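Local structure of uncharacterized DUF3829-like protein (3RH3) at residues 126-137 against 176-186. The protein is of unknown function, an all-helical DUF3829-like protein of a gut Bacteroides that is probably made as a lipoprotein. Numbering follows the deposited sequence.
Sequences YKLSVELSEYKQ and SIMNLYSRKHA. With EDO (1,2-ethanediol), chain E; EDO (1,2-ethanediol), chain D.
Ser-133 OG lies between two side chains of segment 176-186: it donates to Asn-179 OD1 at 2.7 Å, from above the carbonyl plane, and accepts a bent bond from Arg-183 NE at 3.0 Å. The amide of Asn-179, with CG anti to the backbone N (chi1 -172°), reaches across to the facing helix. Its ND2 gives a nearly straight bond (173°) to Ser-133 O, which it and the helical donor Gln-137 N reach from opposite faces of the carbonyl plane, and a second bond to Gln-137 OE1 at 3.0 Å, on a lone pair. Replacing Asn-179 by alanine is likely to cost Ser-133 OG its acceptor and leave Gln-137 OE1 without this donor, the glutamine amide then being held at its NE2 end. Gln-137 NE2 donates to Ser-176 OG at 2.9 Å and is also hydrogen-bonded to Asp-141. These hydrogen bonds join helices 115-154 and 161-181, antiparallel neighbours in an all-helical bundle, whose short segments approach to 10.1 Å between axes. Beyond the end of helix 161-181, a type II turn runs from Arg-183 to Ala-186. Val-130 CG2 packs on Ala-186 CB at 3.6 Å, and a water bridges Ser-129 OG and Lys-184 O. The Tyr-126 and His-185 rings stack face to face, planes 2° apart and centroids 3.8 Å apart, while Tyr-126 OH bonds to Glu-46.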
loop_
_atom_site.group_PDB
_atom_site.type_symbol
_atom_site.label_atom_id
_atom_site.label_comp_id
_atom_site.label_asym_id
_atom_site.label_seq_id
_atom_site.Cartn_x
_atom_site.Cartn_y
_atom_site.Cartn_z
ATOM N N TYR A 126 17.630 7.547 2.130
ATOM C CA TYR A 126 17.235 6.229 2.644
ATOM C C TYR A 126 16.198 6.399 3.761
ATOM O O TYR A 126 15.156 5.740 3.743
ATOM C CB TYR A 126 18.441 5.453 3.195
ATOM C CG TYR A 126 19.348 4.788 2.190
ATOM C CD1 TYR A 126 18.826 4.088 1.101
ATOM C CD2 TYR A 126 20.723 4.736 2.399
ATOM C CE1 TYR A 126 19.658 3.412 0.210
ATOM C CE2 TYR A 126 21.563 4.046 1.529
ATOM C CZ TYR A 126 21.026 3.400 0.428
ATOM O OH TYR A 126 21.863 2.758 -0.430
ATOM N N LYS A 127 16.482 7.304 4.724
ATOM C CA LYS A 127 15.580 7.616 5.834
ATOM C C LYS A 127 14.258 8.230 5.313
ATOM O O LYS A 127 13.178 7.828 5.756
ATOM C CB LYS A 127 16.264 8.565 6.828
ATOM N N LEU A 128 14.343 9.150 4.339
ATOM C CA LEU A 128 13.150 9.806 3.782
ATOM C C LEU A 128 12.244 8.831 3.026
ATOM O O LEU A 128 11.026 8.961 3.122
ATOM C CB LEU A 128 13.512 10.994 2.884
ATOM C CG LEU A 128 14.061 12.228 3.621
ATOM C CD1 LEU A 128 14.792 13.137 2.671
ATOM C CD2 LEU A 128 12.966 12.990 4.352
ATOM N N SER A 129 12.828 7.835 2.317
ATOM C CA SER A 129 12.051 6.845 1.572
ATOM C C SER A 129 11.192 5.988 2.512
ATOM O O SER A 129 10.082 5.631 2.156
ATOM C CB SER A 129 12.967 5.961 0.729
ATOM O OG SER A 129 13.865 5.190 1.508
ATOM N N VAL A 130 11.702 5.695 3.718
ATOM C CA VAL A 130 10.985 4.910 4.724
ATOM C C VAL A 130 9.847 5.766 5.285
ATOM O O VAL A 130 8.712 5.295 5.366
ATOM C CB VAL A 130 11.942 4.367 5.821
ATOM C CG1 VAL A 130 11.170 3.673 6.938
ATOM C CG2 VAL A 130 12.951 3.403 5.209
ATOM N N GLU A 131 10.146 7.037 5.606
ATOM C CA GLU A 131 9.159 8.021 6.093
ATOM C C GLU A 131 7.999 8.152 5.096
ATOM O O GLU A 131 6.839 8.049 5.502
ATOM C CB GLU A 131 9.817 9.385 6.335
ATOM C CG GLU A 131 10.713 9.420 7.560
ATOM C CD GLU A 131 11.075 10.809 8.048
ATOM O OE1 GLU A 131 10.156 11.558 8.453
ATOM O OE2 GLU A 131 12.283 11.134 8.066
ATOM N N LEU A 132 8.316 8.265 3.791
ATOM C CA LEU A 132 7.313 8.363 2.722
ATOM C C LEU A 132 6.412 7.113 2.687
ATOM O O LEU A 132 5.190 7.225 2.525
ATOM C CB LEU A 132 8.015 8.568 1.374
ATOM C CG LEU A 132 7.138 8.909 0.173
ATOM C CD1 LEU A 132 6.583 10.314 0.276
ATOM C CD2 LEU A 132 7.953 8.915 -1.064
ATOM N N SER A 133 7.028 5.936 2.857
ATOM C CA SER A 133 6.353 4.654 2.878
ATOM C C SER A 133 5.437 4.536 4.105
ATOM O O SER A 133 4.317 4.051 3.972
ATOM C CB SER A 133 7.380 3.526 2.841
ATOM O OG SER A 133 6.706 2.302 2.632
ATOM N N GLU A 134 5.912 4.992 5.284
ATOM C CA GLU A 134 5.161 4.996 6.534
ATOM C C GLU A 134 3.938 5.905 6.438
ATOM O O GLU A 134 2.858 5.480 6.844
ATOM C CB GLU A 134 6.056 5.407 7.731
ATOM C CG GLU A 134 6.962 4.267 8.178
ATOM C CD GLU A 134 8.072 4.539 9.183
ATOM O OE1 GLU A 134 8.525 5.703 9.300
ATOM O OE2 GLU A 134 8.531 3.558 9.814
ATOM N N TYR A 135 4.079 7.128 5.887
ATOM C CA TYR A 135 2.963 8.064 5.722
ATOM C C TYR A 135 1.849 7.445 4.864
ATOM O O TYR A 135 0.670 7.508 5.244
ATOM C CB TYR A 135 3.425 9.396 5.136
ATOM C CG TYR A 135 4.055 10.307 6.162
ATOM C CD1 TYR A 135 3.374 10.658 7.325
ATOM C CD2 TYR A 135 5.304 10.877 5.941
ATOM C CE1 TYR A 135 3.942 11.516 8.267
ATOM C CE2 TYR A 135 5.877 11.746 6.867
ATOM C CZ TYR A 135 5.200 12.054 8.035
ATOM O OH TYR A 135 5.783 12.918 8.937
ATOM N N LYS A 136 2.252 6.819 3.738
ATOM C CA LYS A 136 1.349 6.139 2.834
ATOM C C LYS A 136 0.622 5.017 3.589
ATOM O O LYS A 136 -0.599 4.888 3.464
ATOM C CB LYS A 136 2.135 5.605 1.627
ATOM C CG LYS A 136 1.262 5.022 0.519
ATOM C CD LYS A 136 2.047 4.703 -0.759
ATOM C CE LYS A 136 3.035 3.579 -0.603
ATOM N NZ LYS A 136 3.587 3.117 -1.908
ATOM N N GLN A 137 1.357 4.240 4.414
ATOM C CA GLN A 137 0.784 3.168 5.207
ATOM C C GLN A 137 -0.200 3.709 6.239
ATOM O O GLN A 137 -1.277 3.139 6.402
ATOM C CB GLN A 137 1.884 2.348 5.898
ATOM C CG GLN A 137 1.364 1.070 6.579
ATOM C CD GLN A 137 0.663 0.163 5.594
ATOM O OE1 GLN A 137 1.161 -0.086 4.500
ATOM N NE2 GLN A 137 -0.559 -0.259 5.911
ATOM N N SER A 176 -0.412 -3.752 2.119
ATOM C CA SER A 176 0.392 -3.360 3.302
ATOM C C SER A 176 1.714 -4.166 3.362
ATOM O O SER A 176 2.782 -3.587 3.604
ATOM C CB SER A 176 -0.388 -3.568 4.600
ATOM O OG SER A 176 -1.497 -2.689 4.662
ATOM N N ILE A 177 1.640 -5.484 3.092
ATOM C CA ILE A 177 2.846 -6.343 3.105
ATOM C C ILE A 177 3.841 -5.876 2.022
ATOM O O ILE A 177 5.057 -5.796 2.293
ATOM C CB ILE A 177 2.497 -7.847 2.956
ATOM C CG1 ILE A 177 1.633 -8.315 4.144
ATOM C CG2 ILE A 177 3.768 -8.700 2.872
ATOM C CD1 ILE A 177 0.847 -9.576 3.913
HETATM N N MSE A 178 3.322 -5.561 0.801
HETATM C CA MSE A 178 4.168 -5.118 -0.309
HETATM C C MSE A 178 4.809 -3.784 0.030
HETATM O O MSE A 178 5.996 -3.600 -0.231
HETATM C CB MSE A 178 3.372 -5.052 -1.618
HETATM C CG MSE A 178 3.152 -6.462 -2.216
HETATM SE SE MSE A 178 4.836 -7.192 -2.882
HETATM C CE MSE A 178 4.772 -6.370 -4.590
ATOM N N ASN A 179 4.052 -2.892 0.668
ATOM C CA ASN A 179 4.564 -1.596 1.114
ATOM C C ASN A 179 5.708 -1.769 2.122
ATOM O O ASN A 179 6.728 -1.086 2.006
ATOM C CB ASN A 179 3.451 -0.740 1.723
ATOM C CG ASN A 179 3.882 0.673 2.030
ATOM O OD1 ASN A 179 4.554 1.336 1.244
ATOM N ND2 ASN A 179 3.573 1.140 3.206
ATOM N N LEU A 180 5.553 -2.695 3.072
ATOM C CA LEU A 180 6.580 -2.986 4.072
ATOM C C LEU A 180 7.802 -3.627 3.440
ATOM O O LEU A 180 8.933 -3.323 3.830
ATOM C CB LEU A 180 6.027 -3.881 5.192
ATOM C CG LEU A 180 5.001 -3.181 6.114
ATOM C CD1 LEU A 180 4.138 -4.202 6.861
ATOM C CD2 LEU A 180 5.680 -2.171 7.044
ATOM N N TYR A 181 7.579 -4.505 2.441
ATOM C CA TYR A 181 8.667 -5.148 1.743
ATOM C C TYR A 181 9.432 -4.144 0.855
ATOM O O TYR A 181 10.667 -4.180 0.847
ATOM C CB TYR A 181 8.156 -6.326 0.908
ATOM C CG TYR A 181 9.279 -6.995 0.156
ATOM C CD1 TYR A 181 10.149 -7.878 0.801
ATOM C CD2 TYR A 181 9.544 -6.672 -1.174
ATOM C CE1 TYR A 181 11.275 -8.375 0.160
ATOM C CE2 TYR A 181 10.636 -7.215 -1.845
ATOM C CZ TYR A 181 11.483 -8.089 -1.181
ATOM O OH TYR A 181 12.591 -8.572 -1.830
ATOM N N SER A 182 8.705 -3.275 0.124
ATOM C CA SER A 182 9.209 -2.304 -0.864
ATOM C C SER A 182 10.253 -1.279 -0.347
ATOM O O SER A 182 10.686 -0.430 -1.112
ATOM C CB SER A 182 8.032 -1.524 -1.449
ATOM O OG SER A 182 7.628 -0.394 -0.682
ATOM N N ARG A 183 10.594 -1.306 0.926
ATOM C CA ARG A 183 11.496 -0.342 1.532
ATOM C C ARG A 183 12.937 -0.769 1.315
ATOM O O ARG A 183 13.525 -1.488 2.129
ATOM C CB ARG A 183 11.174 -0.166 3.026
ATOM C CG ARG A 183 9.764 0.319 3.261
ATOM C CD ARG A 183 9.352 0.242 4.701
ATOM N NE ARG A 183 7.970 0.685 4.798
ATOM C CZ ARG A 183 7.340 1.003 5.917
ATOM N NH1 ARG A 183 7.969 0.925 7.085
ATOM N NH2 ARG A 183 6.082 1.417 5.879
ATOM N N LYS A 184 13.483 -0.350 0.183
ATOM C CA LYS A 184 14.861 -0.587 -0.211
ATOM C C LYS A 184 15.782 -0.062 0.888
ATOM O O LYS A 184 15.567 1.033 1.393
ATOM C CB LYS A 184 15.106 0.103 -1.553
ATOM C CG LYS A 184 16.503 0.037 -2.088
ATOM C CD LYS A 184 16.499 0.448 -3.549
ATOM C CE LYS A 184 17.883 0.822 -4.001
ATOM N NZ LYS A 184 18.785 -0.352 -4.047
ATOM N N HIS A 185 16.744 -0.905 1.318
ATOM C CA HIS A 185 17.710 -0.650 2.393
ATOM C C HIS A 185 17.070 -0.740 3.796
ATOM O O HIS A 185 17.755 -0.473 4.787
ATOM C CB HIS A 185 18.395 0.704 2.211
ATOM C CG HIS A 185 19.784 0.764 2.751
ATOM N ND1 HIS A 185 20.841 0.178 2.085
ATOM C CD2 HIS A 185 20.253 1.393 3.855
ATOM C CE1 HIS A 185 21.917 0.454 2.809
ATOM N NE2 HIS A 185 21.612 1.190 3.881
ATOM N N ALA A 186 15.787 -1.161 3.897
ATOM C CA ALA A 186 15.102 -1.189 5.190
ATOM C C ALA A 186 13.861 -2.089 5.200
ATOM O O ALA A 186 12.874 -1.761 5.846
ATOM C CB ALA A 186 14.702 0.234 5.579
HETATM C C1 EDO E . 8.280 4.700 -1.190
HETATM O O1 EDO E . 9.213 5.167 -0.204
HETATM C C2 EDO E . 6.837 4.734 -0.690
HETATM O O2 EDO E . 6.351 3.389 -0.545
HETATM C C1 EDO D . 19.575 -2.382 -1.485
HETATM O O1 EDO D . 19.647 -1.118 -0.803
HETATM C C2 EDO D . 18.176 -3.001 -1.406
HETATM O O2 EDO D . 17.760 -3.441 -0.088
HETATM O O HOH W 1 13.199 2.661 1.448
#